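Local coordinates for protein glutamate receptor IIB (Drosophila melanogaster, PDB 4WXJ) that binds the neurotransmitter glutamate through its two-lobed ligand-binding domain and probably opens a postsynaptic ion channel in response, at residues S119-K124 and F197-T202; G143-G148 and K179-G184; A14-K19 and G93-T98; V152-S157 and E219-K224. All coordinates share one frame; numbering follows the deposited sequence. Where two conformers were deposited one is given.

In the fold
The chain is the two-lobed, clamshell-like ligand-binding domain, with glutamate between the lobes. Contact 3 lies in the lobe of the parallel sheet. Contacts 1, 2 and 4 lie in the lobe of the mixed sheet. Contacts 1 and 3 are buried, contact 2 is partly buried and contact 4 is near the surface. Contact 1 is backbone pairing inside a sheet. Contact 3 mixes one parallel bridge with a side-chain bond and one bridging water. Contacts 2 and 4 have no hydrogen bonds between their segments and rest on packing. Strands 108-123 and 214-230 tie contact 1 to contact 4, and strand 195-200 ties contact 1 to contact 2. Contacts 1, 2 and 3 all touch the ligand.

Contact 1: S119-K124 and F197-T202; sequences SILSYK and FLMETT. With GLU (glutamic acid), chain C.
Ser119 and Leu121 pair antiparallel with Met199 and Phe197, and the two strand axes approach to 4.7 Å, with 133° between their directions. Both are hydrogen-bonded pairs, so four backbone bonds join the strands. Ser119 N reaches Met199 O at 2.8 Å, and Phe197 N reaches Leu121 O at 2.8 Å. Between them Ile120 and Leu198 form a non-hydrogen-bonded pair. Their side chains lie side by side and point the same way, with Ile120 CG1 3.7 Å from Leu198 CD2. Leu121 and Met199 share the other face. The thioether SD of Met199 touches both CB and CD2 of Leu121, each at 3.6 Å. Met199 CG stands between its backbone N and carbonyl carbon (chi1 64°), which helps bring the sulfur there. The Phe197 ring turns away toward helix 181-191. Where the strand ends, Glu200 is the N-cap of helix 201-208. Its OE1 accepts from the amino N of the bound glutamate at 2.9 Å, and its OE2 makes a weak second bond. Tyr226 and Thr98 also bond this carboxylate. The pairing thus satisfies buried backbone polar atoms, and just past it the acidic Glu200 meets the ligand's amino group.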
loop_
_atom_site.group_PDB
_atom_site.type_symbol
_atom_site.label_atom_id
_atom_site.label_comp_id
_atom_site.label_asym_id
_atom_site.label_seq_id
_atom_site.Cartn_x
_atom_site.Cartn_y
_atom_site.Cartn_z
ATOM N N SER A 119 1.898 -0.121 11.682
ATOM C CA SER A 119 2.537 0.516 12.823
ATOM C C SER A 119 2.331 2.026 12.773
ATOM O O SER A 119 1.574 2.533 11.940
ATOM C CB SER A 119 4.028 0.175 12.866
ATOM O OG SER A 119 4.571 0.448 14.148
ATOM N N ILE A 120 3.007 2.733 13.672
ATOM C CA ILE A 120 2.791 4.162 13.861
ATOM C C ILE A 120 4.025 4.970 13.466
ATOM O O ILE A 120 5.096 4.798 14.044
ATOM C CB ILE A 120 2.436 4.476 15.329
ATOM C CG1 ILE A 120 1.239 3.638 15.790
ATOM C CG2 ILE A 120 2.135 5.964 15.500
ATOM C CD1 ILE A 120 1.073 3.595 17.295
ATOM N N LEU A 121 3.866 5.851 12.481
ATOM C CA LEU A 121 4.922 6.788 12.109
ATOM C C LEU A 121 4.745 8.072 12.904
ATOM O O LEU A 121 3.669 8.676 12.889
ATOM C CB LEU A 121 4.901 7.083 10.607
ATOM C CG LEU A 121 5.942 8.097 10.119
ATOM C CD1 LEU A 121 7.350 7.567 10.318
ATOM C CD2 LEU A 121 5.705 8.456 8.662
ATOM N N SER A 122 5.803 8.488 13.592
ATOM C CA SER A 122 5.737 9.649 14.469
ATOM C C SER A 122 6.965 10.544 14.343
ATOM O O SER A 122 8.024 10.116 13.882
ATOM C CB SER A 122 5.582 9.203 15.922
ATOM O OG SER A 122 5.565 10.320 16.792
ATOM N N TYR A 123 6.800 11.795 14.756
ATOM C CA TYR A 123 7.912 12.721 14.882
ATOM C C TYR A 123 8.689 12.348 16.137
ATOM O O TYR A 123 8.090 11.991 17.150
ATOM C CB TYR A 123 7.407 14.164 14.959
ATOM C CG TYR A 123 8.440 15.213 14.613
ATOM C CD1 TYR A 123 8.597 15.654 13.306
ATOM C CD2 TYR A 123 9.248 15.772 15.594
ATOM C CE1 TYR A 123 9.534 16.616 12.984
ATOM C CE2 TYR A 123 10.189 16.735 15.282
ATOM C CZ TYR A 123 10.327 17.153 13.975
ATOM O OH TYR A 123 11.263 18.111 13.657
ATOM N N LYS A 124 10.014 12.413 16.068
ATOM C CA LYS A 124 10.848 12.088 17.219
ATOM C C LYS A 124 10.586 13.044 18.379
ATOM O O LYS A 124 10.221 14.201 18.173
ATOM C CB LYS A 124 12.328 12.119 16.832
ATOM C CG LYS A 124 12.796 10.871 16.106
ATOM C CD LYS A 124 14.266 10.955 15.735
ATOM C CE LYS A 124 14.788 9.612 15.253
ATOM N NZ LYS A 124 16.061 9.743 14.490
ATOM N N PHE A 197 1.068 9.084 12.087
ATOM C CA PHE A 197 0.499 8.472 10.894
ATOM C C PHE A 197 0.506 6.954 11.015
ATOM O O PHE A 197 1.558 6.334 11.167
ATOM C CB PHE A 197 1.278 8.920 9.653
ATOM C CG PHE A 197 0.633 8.533 8.350
ATOM C CD1 PHE A 197 -0.685 8.867 8.086
ATOM C CD2 PHE A 197 1.355 7.860 7.379
ATOM C CE1 PHE A 197 -1.276 8.519 6.886
ATOM C CE2 PHE A 197 0.770 7.512 6.176
ATOM C CZ PHE A 197 -0.547 7.840 5.930
ATOM N N LEU A 198 -0.685 6.365 10.967
ATOM C CA LEU A 198 -0.832 4.918 11.003
ATOM C C LEU A 198 -0.708 4.369 9.588
ATOM O O LEU A 198 -1.474 4.738 8.695
ATOM C CB LEU A 198 -2.173 4.539 11.628
ATOM C CG LEU A 198 -2.246 4.736 13.142
ATOM C CD1 LEU A 198 -3.612 5.260 13.545
ATOM C CD2 LEU A 198 -1.932 3.439 13.868
ATOM N N MET A 199 0.270 3.493 9.384
ATOM C CA MET A 199 0.608 3.028 8.046
ATOM C C MET A 199 1.213 1.635 8.077
ATOM O O MET A 199 1.500 1.090 9.141
ATOM C CB MET A 199 1.584 4.002 7.383
ATOM C CG MET A 199 2.930 4.096 8.084
ATOM S SD MET A 199 3.936 5.482 7.515
ATOM C CE MET A 199 4.083 5.118 5.767
ATOM N N GLU A 200 1.410 1.070 6.893
ATOM C CA GLU A 200 1.955 -0.268 6.762
ATOM C C GLU A 200 3.466 -0.255 6.973
ATOM O O GLU A 200 4.150 0.694 6.582
ATOM C CB GLU A 200 1.586 -0.839 5.394
ATOM C CG GLU A 200 0.088 -1.102 5.271
ATOM C CD GLU A 200 -0.356 -1.425 3.857
ATOM O OE1 GLU A 200 0.385 -1.105 2.906
ATOM O OE2 GLU A 200 -1.455 -1.996 3.700
ATOM N N THR A 201 3.973 -1.308 7.608
ATOM C CA THR A 201 5.362 -1.359 8.055
ATOM C C THR A 201 6.358 -1.255 6.904
ATOM O O THR A 201 7.451 -0.709 7.066
ATOM C CB THR A 201 5.635 -2.653 8.836
ATOM O OG1 THR A 201 5.192 -3.779 8.068
ATOM C CG2 THR A 201 4.897 -2.629 10.163
ATOM N N THR A 202 5.975 -1.777 5.745
ATOM C CA THR A 202 6.797 -1.670 4.547
ATOM C C THR A 202 7.055 -0.212 4.198
ATOM O O THR A 202 8.203 0.229 4.099
ATOM C CB THR A 202 6.124 -2.358 3.348
ATOM O OG1 THR A 202 4.755 -1.938 3.262
ATOM C CG2 THR A 202 6.177 -3.863 3.510
HETATM N N GLU C . -1.621 -0.857 0.868
HETATM C CA GLU C . -2.826 -0.108 1.320
HETATM C C GLU C . -4.014 -0.422 0.420
HETATM O O GLU C . -3.935 -1.314 -0.426
HETATM C CB GLU C . -2.542 1.392 1.329
HETATM C CG GLU C . -1.624 1.852 2.452
HETATM C CD GLU C . -2.337 2.030 3.787
HETATM O OE1 GLU C . -1.639 2.230 4.803
HETATM O OE2 GLU C . -3.586 1.977 3.827
HETATM O OXT GLU C . -5.077 0.196 0.515
#

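Contact 2: G143-G148 and K179-G184; sequences GTIRGG and KNNEEG. With GLU (glutamic acid), chain C.
The CD1 methyl of Ile145 sits against the flat carboxamide of Asn181, 3.4 Å from ND2. The two side chains cross at about a right angle. The guanidinium of Arg146 meets the other segment obliquely: NH1 stays 4.1 Å from Lys179 N and makes no bond to it. Arg146 was modelled in two conformers, so this touch is doubtful; in the one described, NH2 makes a salt bridge with Asp175. The carboxylate of Glu183 is approached from above its plane, where Lys179 N donates to OE1 at 3.0 Å. Asn180 is the N-cap of helix 181-191, and its OD1 accepts from Glu183 N at 2.8 Å.

Ile145 carries most of the contact. With CG1 anti to the carbonyl carbon (chi1 -67°), CG1 rests on Asn180 C at 3.7 Å, and CG2 lies beside Lys179 O. Ile145 CD1 also touches CG of the bound glutamate at 3.7 Å. Cutting Ile145 back to an alanine removes CG1, CG2 and CD1, and is likely to leave a gap between the ligand's CG and the Asn181 amide, which could then shift. A type II turn runs from Ile145 to Gly148. Gly147 takes its positive phi, and a CB on Gly148 would strike OE2 of the ligand.

Asn181 also makes a weak hydrogen bond to Tyr68 of the other lobe. Gly143 bonds Leu198 of strand 195-200, Asn181 leans on Phe197 and Met199, and the turn leads into helix 149-155.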
loop_
_atom_site.group_PDB
_atom_site.type_symbol
_atom_site.label_atom_id
_atom_site.label_comp_id
_atom_site.label_asym_id
_atom_site.label_seq_id
_atom_site.Cartn_x
_atom_site.Cartn_y
_atom_site.Cartn_z
ATOM N N GLY A 143 -4.116 9.539 12.061
ATOM C CA GLY A 143 -4.987 9.102 10.987
ATOM C C GLY A 143 -4.325 8.166 9.995
ATOM O O GLY A 143 -3.177 7.755 10.175
ATOM N N THR A 144 -5.068 7.838 8.940
ATOM C CA THR A 144 -4.623 6.898 7.917
ATOM C C THR A 144 -4.937 7.432 6.525
ATOM O O THR A 144 -5.502 8.515 6.375
ATOM C CB THR A 144 -5.304 5.517 8.069
ATOM O OG1 THR A 144 -6.704 5.635 7.782
ATOM C CG2 THR A 144 -5.123 4.968 9.473
ATOM N N ILE A 145 -4.577 6.659 5.507
ATOM C CA ILE A 145 -4.979 6.973 4.146
ATOM C C ILE A 145 -6.478 6.745 4.008
ATOM O O ILE A 145 -7.001 5.713 4.428
ATOM C CB ILE A 145 -4.219 6.122 3.121
ATOM C CG1 ILE A 145 -2.741 6.514 3.127
ATOM C CG2 ILE A 145 -4.803 6.310 1.720
ATOM C CD1 ILE A 145 -1.845 5.541 2.396
ATOM N N ARG A 146 -7.156 7.714 3.407
ATOM C CA ARG A 146 -8.601 7.662 3.226
ATOM C C ARG A 146 -9.003 6.489 2.339
ATOM O O ARG A 146 -8.579 6.398 1.188
ATOM C CB ARG A 146 -9.089 8.981 2.624
ATOM C CG ARG A 146 -10.598 9.106 2.492
ATOM C CD ARG A 146 -10.997 10.480 1.961
ATOM N NE ARG A 146 -10.448 11.566 2.777
ATOM C CZ ARG A 146 -9.343 12.254 2.495
ATOM N NH1 ARG A 146 -8.634 11.999 1.400
ATOM N NH2 ARG A 146 -8.943 13.214 3.316
ATOM N N GLY A 147 -9.817 5.586 2.880
ATOM C CA GLY A 147 -10.287 4.442 2.122
ATOM C C GLY A 147 -9.219 3.393 1.864
ATOM O O GLY A 147 -9.432 2.472 1.074
ATOM N N GLY A 148 -8.073 3.526 2.525
ATOM C CA GLY A 148 -6.986 2.574 2.367
ATOM C C GLY A 148 -7.200 1.328 3.205
ATOM O O GLY A 148 -8.176 1.231 3.947
ATOM N N LYS A 179 -4.616 11.495 1.503
ATOM C CA LYS A 179 -4.866 10.896 0.194
ATOM C C LYS A 179 -3.862 9.792 -0.139
ATOM O O LYS A 179 -4.152 8.915 -0.951
ATOM C CB LYS A 179 -4.844 11.970 -0.900
ATOM C CG LYS A 179 -3.457 12.407 -1.344
ATOM C CD LYS A 179 -3.526 13.584 -2.310
ATOM C CE LYS A 179 -4.105 13.164 -3.654
ATOM N NZ LYS A 179 -4.095 14.275 -4.646
ATOM N N ASN A 180 -2.686 9.836 0.480
ATOM C CA ASN A 180 -1.654 8.834 0.219
ATOM C C ASN A 180 -0.555 8.837 1.279
ATOM O O ASN A 180 -0.587 9.641 2.211
ATOM C CB ASN A 180 -1.044 9.056 -1.171
ATOM C CG ASN A 180 -0.519 10.472 -1.367
ATOM O OD1 ASN A 180 -0.020 11.104 -0.436
ATOM N ND2 ASN A 180 -0.633 10.975 -2.591
ATOM N N ASN A 181 0.412 7.931 1.134
ATOM C CA ASN A 181 1.531 7.842 2.068
ATOM C C ASN A 181 2.351 9.127 2.110
ATOM O O ASN A 181 2.801 9.547 3.175
ATOM C CB ASN A 181 2.448 6.671 1.701
ATOM C CG ASN A 181 1.847 5.323 2.049
ATOM O OD1 ASN A 181 1.749 4.437 1.200
ATOM N ND2 ASN A 181 1.446 5.160 3.303
ATOM N N GLU A 182 2.549 9.740 0.945
ATOM C CA GLU A 182 3.356 10.954 0.844
ATOM C C GLU A 182 2.783 12.074 1.708
ATOM O O GLU A 182 3.508 12.701 2.478
ATOM C CB GLU A 182 3.459 11.426 -0.610
ATOM C CG GLU A 182 4.328 10.548 -1.500
ATOM C CD GLU A 182 3.653 9.251 -1.918
ATOM O OE1 GLU A 182 2.449 9.072 -1.632
ATOM O OE2 GLU A 182 4.332 8.408 -2.540
ATOM N N GLU A 183 1.482 12.319 1.580
ATOM C CA GLU A 183 0.824 13.363 2.360
ATOM C C GLU A 183 0.864 13.027 3.848
ATOM O O GLU A 183 1.007 13.913 4.688
ATOM C CB GLU A 183 -0.628 13.551 1.906
ATOM C CG GLU A 183 -1.342 14.713 2.593
ATOM C CD GLU A 183 -2.838 14.732 2.330
ATOM O OE1 GLU A 183 -3.280 14.133 1.327
ATOM O OE2 GLU A 183 -3.575 15.344 3.133
ATOM N N GLY A 184 0.730 11.744 4.167
ATOM C CA GLY A 184 0.791 11.298 5.547
ATOM C C GLY A 184 2.133 11.618 6.178
ATOM O O GLY A 184 2.198 12.211 7.253
HETATM N N GLU C . -1.621 -0.857 0.868
HETATM C CA GLU C . -2.826 -0.108 1.320
HETATM C C GLU C . -4.014 -0.422 0.420
HETATM O O GLU C . -3.935 -1.314 -0.426
HETATM C CB GLU C . -2.542 1.392 1.329
HETATM C CG GLU C . -1.624 1.852 2.452
HETATM C CD GLU C . -2.337 2.030 3.787
HETATM O OE1 GLU C . -1.639 2.230 4.803
HETATM O OE2 GLU C . -3.586 1.977 3.827
HETATM O OXT GLU C . -5.077 0.196 0.515
#

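Contact 3: A14-K19 and G93-T98; sequences ATRVGK and GICDLT. With GLU (glutamic acid), chain C.
Thr15 and Ala14 meet Ile94 and Gly93 where the parallel sheet of this lobe ends. Ala14 bridges Gly93, and Ile94 N donates to Ala14 O at 3.0 Å. One residue on, a side chain takes over the pairing. Thr15 OG1, anti to its own N (chi1 -177°), donates to Ile94 O at 2.9 Å, nearly in line with the carbonyl. Cys95 packs its SG against CG and CD of Arg16.

The charged ends meet through a water. Arg16 NH1 donates to it at 2.8 Å, in the plane of the guanidinium, and the water donates to Asp96 OD1. The two charged atoms, Arg16 NH1 and Asp96 OD1, stay 4.7 Å apart. Arg16 NE bonds Asn66 O, and the guanidinium makes a cation-pi contact with Tyr68. Asp96 OD2 bonds Tyr68 and also Asn203 of the other lobe.

Asp96 is the centre of an inverse gamma turn, closed by a weak bond from Leu97 N to Cys95 O. Asp96 O accepts from the amino N of the bound glutamate at 2.6 Å. Thr98 OG1 takes a second bond from that N at 2.7 Å. Thr98 N donates to the ligand's carboxylate O at 2.9 Å. Arg103 bonds both the ligand and Thr98 O. The loop thus binds the ligand's amino group through Asp96 O and Thr98 OG1, and its alpha-carboxylate through Thr98 N, while the Asp96 carboxylate is satisfied by the water, Tyr68 and Asn203.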
loop_
_atom_site.group_PDB
_atom_site.type_symbol
_atom_site.label_atom_id
_atom_site.label_comp_id
_atom_site.label_asym_id
_atom_site.label_seq_id
_atom_site.Cartn_x
_atom_site.Cartn_y
_atom_site.Cartn_z
ATOM N N ALA A 14 -2.379 -2.082 -14.557
ATOM C CA ALA A 14 -2.833 -0.906 -13.831
ATOM C C ALA A 14 -2.015 -0.737 -12.555
ATOM O O ALA A 14 -1.808 -1.692 -11.810
ATOM C CB ALA A 14 -4.314 -1.014 -13.505
ATOM N N THR A 15 -1.546 0.480 -12.313
ATOM C CA THR A 15 -0.782 0.775 -11.110
ATOM C C THR A 15 -1.046 2.208 -10.669
ATOM O O THR A 15 -1.922 2.882 -11.214
ATOM C CB THR A 15 0.732 0.566 -11.334
ATOM O OG1 THR A 15 1.441 0.793 -10.109
ATOM C CG2 THR A 15 1.260 1.502 -12.412
ATOM N N ARG A 16 -0.292 2.660 -9.673
ATOM C CA ARG A 16 -0.389 4.032 -9.194
ATOM C C ARG A 16 1.005 4.551 -8.884
ATOM O O ARG A 16 1.910 3.776 -8.573
ATOM C CB ARG A 16 -1.284 4.121 -7.954
ATOM C CG ARG A 16 -0.717 3.425 -6.723
ATOM C CD ARG A 16 -1.666 3.528 -5.535
ATOM N NE ARG A 16 -1.954 4.916 -5.174
ATOM C CZ ARG A 16 -1.173 5.677 -4.411
ATOM N NH1 ARG A 16 -0.037 5.199 -3.917
ATOM N NH2 ARG A 16 -1.528 6.926 -4.143
ATOM N N VAL A 17 1.178 5.864 -8.975
ATOM C CA VAL A 17 2.470 6.481 -8.707
ATOM C C VAL A 17 2.701 6.590 -7.207
ATOM O O VAL A 17 1.935 7.232 -6.491
ATOM C CB VAL A 17 2.570 7.872 -9.356
ATOM C CG1 VAL A 17 3.877 8.558 -8.971
ATOM C CG2 VAL A 17 2.458 7.750 -10.871
ATOM N N GLY A 18 3.768 5.955 -6.738
ATOM C CA GLY A 18 4.105 5.963 -5.329
ATOM C C GLY A 18 5.348 5.139 -5.079
ATOM O O GLY A 18 5.367 3.934 -5.327
ATOM N N LYS A 19 6.395 5.794 -4.593
ATOM C CA LYS A 19 7.668 5.130 -4.364
ATOM C C LYS A 19 7.589 4.234 -3.136
ATOM O O LYS A 19 6.805 4.502 -2.226
ATOM C CB LYS A 19 8.781 6.161 -4.195
ATOM C CG LYS A 19 9.061 6.974 -5.446
ATOM C CD LYS A 19 10.065 8.078 -5.171
ATOM C CE LYS A 19 10.433 8.823 -6.444
ATOM N NZ LYS A 19 11.278 10.018 -6.165
ATOM N N GLY A 93 -3.343 -5.700 -11.820
ATOM C CA GLY A 93 -3.228 -4.542 -10.948
ATOM C C GLY A 93 -2.172 -4.784 -9.886
ATOM O O GLY A 93 -2.192 -5.819 -9.219
ATOM N N ILE A 94 -1.245 -3.843 -9.728
ATOM C CA ILE A 94 -0.129 -4.038 -8.805
ATOM C C ILE A 94 0.428 -2.743 -8.214
ATOM O O ILE A 94 0.489 -1.707 -8.878
ATOM C CB ILE A 94 1.032 -4.794 -9.494
ATOM C CG1 ILE A 94 2.160 -5.071 -8.491
ATOM C CG2 ILE A 94 1.546 -4.005 -10.698
ATOM C CD1 ILE A 94 3.233 -6.011 -9.007
ATOM N N CYS A 95 0.823 -2.849 -6.947
ATOM C CA CYS A 95 1.559 -1.834 -6.194
ATOM C C CYS A 95 1.629 -2.385 -4.775
ATOM O O CYS A 95 1.586 -3.601 -4.589
ATOM C CB CYS A 95 0.883 -0.461 -6.223
ATOM S SG CYS A 95 -0.775 -0.426 -5.509
ATOM N N ASP A 96 1.727 -1.514 -3.774
ATOM C CA ASP A 96 1.474 -1.946 -2.400
ATOM C C ASP A 96 -0.028 -2.139 -2.233
ATOM O O ASP A 96 -0.689 -1.394 -1.513
ATOM C CB ASP A 96 2.007 -0.939 -1.376
ATOM C CG ASP A 96 1.594 0.487 -1.678
ATOM O OD1 ASP A 96 1.486 0.842 -2.874
ATOM O OD2 ASP A 96 1.378 1.251 -0.712
ATOM N N LEU A 97 -0.554 -3.146 -2.923
ATOM C CA LEU A 97 -1.989 -3.386 -2.975
ATOM C C LEU A 97 -2.363 -4.452 -1.956
ATOM O O LEU A 97 -2.131 -5.642 -2.165
ATOM C CB LEU A 97 -2.407 -3.806 -4.388
ATOM C CG LEU A 97 -3.906 -3.841 -4.699
ATOM C CD1 LEU A 97 -4.534 -2.458 -4.576
ATOM C CD2 LEU A 97 -4.129 -4.404 -6.095
ATOM N N THR A 98 -2.934 -4.009 -0.844
ATOM C CA THR A 98 -3.251 -4.894 0.265
ATOM C C THR A 98 -4.532 -5.673 0.007
ATOM O O THR A 98 -5.525 -5.120 -0.469
ATOM C CB THR A 98 -3.398 -4.108 1.570
ATOM O OG1 THR A 98 -2.212 -3.336 1.793
ATOM C CG2 THR A 98 -3.627 -5.048 2.752
HETATM N N GLU C . -1.621 -0.857 0.868
HETATM C CA GLU C . -2.826 -0.108 1.320
HETATM C C GLU C . -4.014 -0.422 0.420
HETATM O O GLU C . -3.935 -1.314 -0.426
HETATM C CB GLU C . -2.542 1.392 1.329
HETATM C CG GLU C . -1.624 1.852 2.452
HETATM C CD GLU C . -2.337 2.030 3.787
HETATM O OE1 GLU C . -1.639 2.230 4.803
HETATM O OE2 GLU C . -3.586 1.977 3.827
HETATM O OXT GLU C . -5.077 0.196 0.515
HETATM O O HOH W 1 1.696 3.032 -4.091
#

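Contact 4: V152-S157 and E219-K224; sequences VYFSES and ESFGEK
Tyr153 and Phe221 join helix 149-155 to the edge strand 214-230 in the mixed-sheet lobe of the bilobed, periplasmic-binding-protein-like fold. The rings meet obliquely, with centroids 5.4 Å apart and planes at 44°. Tyr153 CG is anti to the backbone N (chi1 172°), which sends the ring off the helix to the strand. Phe221 CG takes the less roomy place between its backbone N and carbonyl carbon (chi1 52°), and this brings the CD1-CE1 side of the ring to the tyrosine. Tyr153 OH lies 3.4 Å from Phe221 CD1. Tyr153 CE1 lies 3.6 Å from Phe221 CE1. The hydroxyl also has a weak hydrogen bond to Asn162.

Phe154 touches both rings. Tyr153 CD1 stands 3.6 Å above the plane of the Phe154 ring, over its centre, and Phe154 CZ reaches Phe221 CE1. Phe154 also packs on helix 160-171. Lys224 comes from the strand with its chain bent at chi2. It crosses Tyr153 at about a right angle, with Lys224 CE 3.7 Å from Tyr153 CD2 and NZ at the edge of the ring, in its plane. A serine at Tyr153 would probably open a gap between helix and strand and leave the Phe221 ring freer to turn. Gly222 lies close by the tyrosine: its CA is 4.0 Å from Tyr153 CE2, and a CB there would be tight.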
loop_
_atom_site.group_PDB
_atom_site.type_symbol
_atom_site.label_atom_id
_atom_site.label_comp_id
_atom_site.label_asym_id
_atom_site.label_seq_id
_atom_site.Cartn_x
_atom_site.Cartn_y
_atom_site.Cartn_z
ATOM N N VAL A 152 -9.264 -0.011 6.924
ATOM C CA VAL A 152 -10.058 -1.228 7.046
ATOM C C VAL A 152 -9.719 -1.974 8.329
ATOM O O VAL A 152 -10.597 -2.558 8.961
ATOM C CB VAL A 152 -9.846 -2.171 5.838
ATOM C CG1 VAL A 152 -10.580 -3.495 6.044
ATOM C CG2 VAL A 152 -10.308 -1.503 4.551
ATOM N N TYR A 153 -8.443 -1.958 8.708
ATOM C CA TYR A 153 -7.997 -2.671 9.901
ATOM C C TYR A 153 -8.734 -2.174 11.140
ATOM O O TYR A 153 -9.099 -2.958 12.011
ATOM C CB TYR A 153 -6.485 -2.513 10.096
ATOM C CG TYR A 153 -5.988 -3.069 11.416
ATOM C CD1 TYR A 153 -5.901 -2.262 12.543
ATOM C CD2 TYR A 153 -5.615 -4.402 11.534
ATOM C CE1 TYR A 153 -5.455 -2.766 13.753
ATOM C CE2 TYR A 153 -5.166 -4.914 12.741
ATOM C CZ TYR A 153 -5.089 -4.092 13.845
ATOM O OH TYR A 153 -4.643 -4.599 15.045
ATOM N N PHE A 154 -8.953 -0.865 11.210
ATOM C CA PHE A 154 -9.611 -0.263 12.364
ATOM C C PHE A 154 -11.131 -0.246 12.222
ATOM O O PHE A 154 -11.848 -0.541 13.176
ATOM C CB PHE A 154 -9.090 1.159 12.578
ATOM C CG PHE A 154 -7.649 1.215 13.002
ATOM C CD1 PHE A 154 -7.290 0.965 14.315
ATOM C CD2 PHE A 154 -6.654 1.513 12.085
ATOM C CE1 PHE A 154 -5.966 1.011 14.707
ATOM C CE2 PHE A 154 -5.328 1.561 12.471
ATOM C CZ PHE A 154 -4.984 1.310 13.784
ATOM N N SER A 155 -11.622 0.088 11.035
ATOM C CA SER A 155 -13.061 0.247 10.833
ATOM C C SER A 155 -13.818 -1.082 10.925
ATOM O O SER A 155 -15.000 -1.101 11.268
ATOM C CB SER A 155 -13.339 0.913 9.481
ATOM O OG SER A 155 -12.947 0.083 8.402
ATOM N N GLU A 156 -13.136 -2.189 10.635
ATOM C CA GLU A 156 -13.772 -3.508 10.629
ATOM C C GLU A 156 -13.540 -4.298 11.919
ATOM O O GLU A 156 -14.171 -5.331 12.139
ATOM C CB GLU A 156 -13.267 -4.331 9.439
ATOM C CG GLU A 156 -13.665 -3.771 8.080
ATOM C CD GLU A 156 -15.165 -3.810 7.850
ATOM O OE1 GLU A 156 -15.786 -4.859 8.131
ATOM O OE2 GLU A 156 -15.722 -2.790 7.393
ATOM N N SER A 157 -12.639 -3.816 12.768
ATOM C CA SER A 157 -12.277 -4.545 13.981
ATOM C C SER A 157 -13.369 -4.495 15.048
ATOM O O SER A 157 -14.080 -3.499 15.177
ATOM C CB SER A 157 -10.974 -3.990 14.557
ATOM O OG SER A 157 -10.570 -4.719 15.702
ATOM N N GLU A 219 5.392 -1.673 18.489
ATOM C CA GLU A 219 5.635 -2.830 17.640
ATOM C C GLU A 219 4.697 -2.846 16.442
ATOM O O GLU A 219 3.683 -2.147 16.422
ATOM C CB GLU A 219 5.460 -4.122 18.443
ATOM C CG GLU A 219 6.482 -4.314 19.550
ATOM C CD GLU A 219 7.764 -4.952 19.054
ATOM O OE1 GLU A 219 7.701 -6.077 18.515
ATOM O OE2 GLU A 219 8.836 -4.328 19.205
ATOM N N SER A 220 5.039 -3.654 15.445
ATOM C CA SER A 220 4.134 -3.917 14.340
ATOM C C SER A 220 2.953 -4.735 14.845
ATOM O O SER A 220 3.115 -5.587 15.716
ATOM C CB SER A 220 4.855 -4.657 13.212
ATOM O OG SER A 220 3.944 -5.091 12.215
ATOM N N PHE A 221 1.769 -4.466 14.305
ATOM C CA PHE A 221 0.586 -5.256 14.626
ATOM C C PHE A 221 -0.220 -5.542 13.366
ATOM O O PHE A 221 -0.141 -4.804 12.383
ATOM C CB PHE A 221 -0.283 -4.542 15.666
ATOM C CG PHE A 221 -0.634 -3.128 15.303
ATOM C CD1 PHE A 221 -1.742 -2.852 14.519
ATOM C CD2 PHE A 221 0.136 -2.071 15.761
ATOM C CE1 PHE A 221 -2.068 -1.549 14.190
ATOM C CE2 PHE A 221 -0.187 -0.766 15.434
ATOM C CZ PHE A 221 -1.289 -0.506 14.648
ATOM N N GLY A 222 -0.989 -6.626 13.408
ATOM C CA GLY A 222 -1.780 -7.052 12.270
ATOM C C GLY A 222 -0.991 -7.948 11.333
ATOM O O GLY A 222 0.239 -7.977 11.377
ATOM N N GLU A 223 -1.713 -8.681 10.489
ATOM C CA GLU A 223 -1.113 -9.535 9.466
ATOM C C GLU A 223 -1.711 -9.204 8.106
ATOM O O GLU A 223 -2.825 -9.626 7.795
ATOM C CB GLU A 223 -1.341 -11.016 9.784
ATOM C CG GLU A 223 -0.627 -11.524 11.025
ATOM C CD GLU A 223 -0.899 -12.998 11.282
ATOM O OE1 GLU A 223 -1.097 -13.754 10.304
ATOM O OE2 GLU A 223 -0.925 -13.401 12.464
ATOM N N LYS A 224 -0.969 -8.450 7.301
ATOM C CA LYS A 224 -1.456 -8.013 5.997
ATOM C C LYS A 224 -0.559 -8.532 4.876
ATOM O O LYS A 224 0.592 -8.898 5.110
ATOM C CB LYS A 224 -1.547 -6.485 5.954
ATOM C CG LYS A 224 -2.365 -5.877 7.091
ATOM C CD LYS A 224 -3.802 -6.404 7.130
ATOM C CE LYS A 224 -4.517 -5.993 8.412
ATOM N NZ LYS A 224 -5.761 -6.785 8.633
#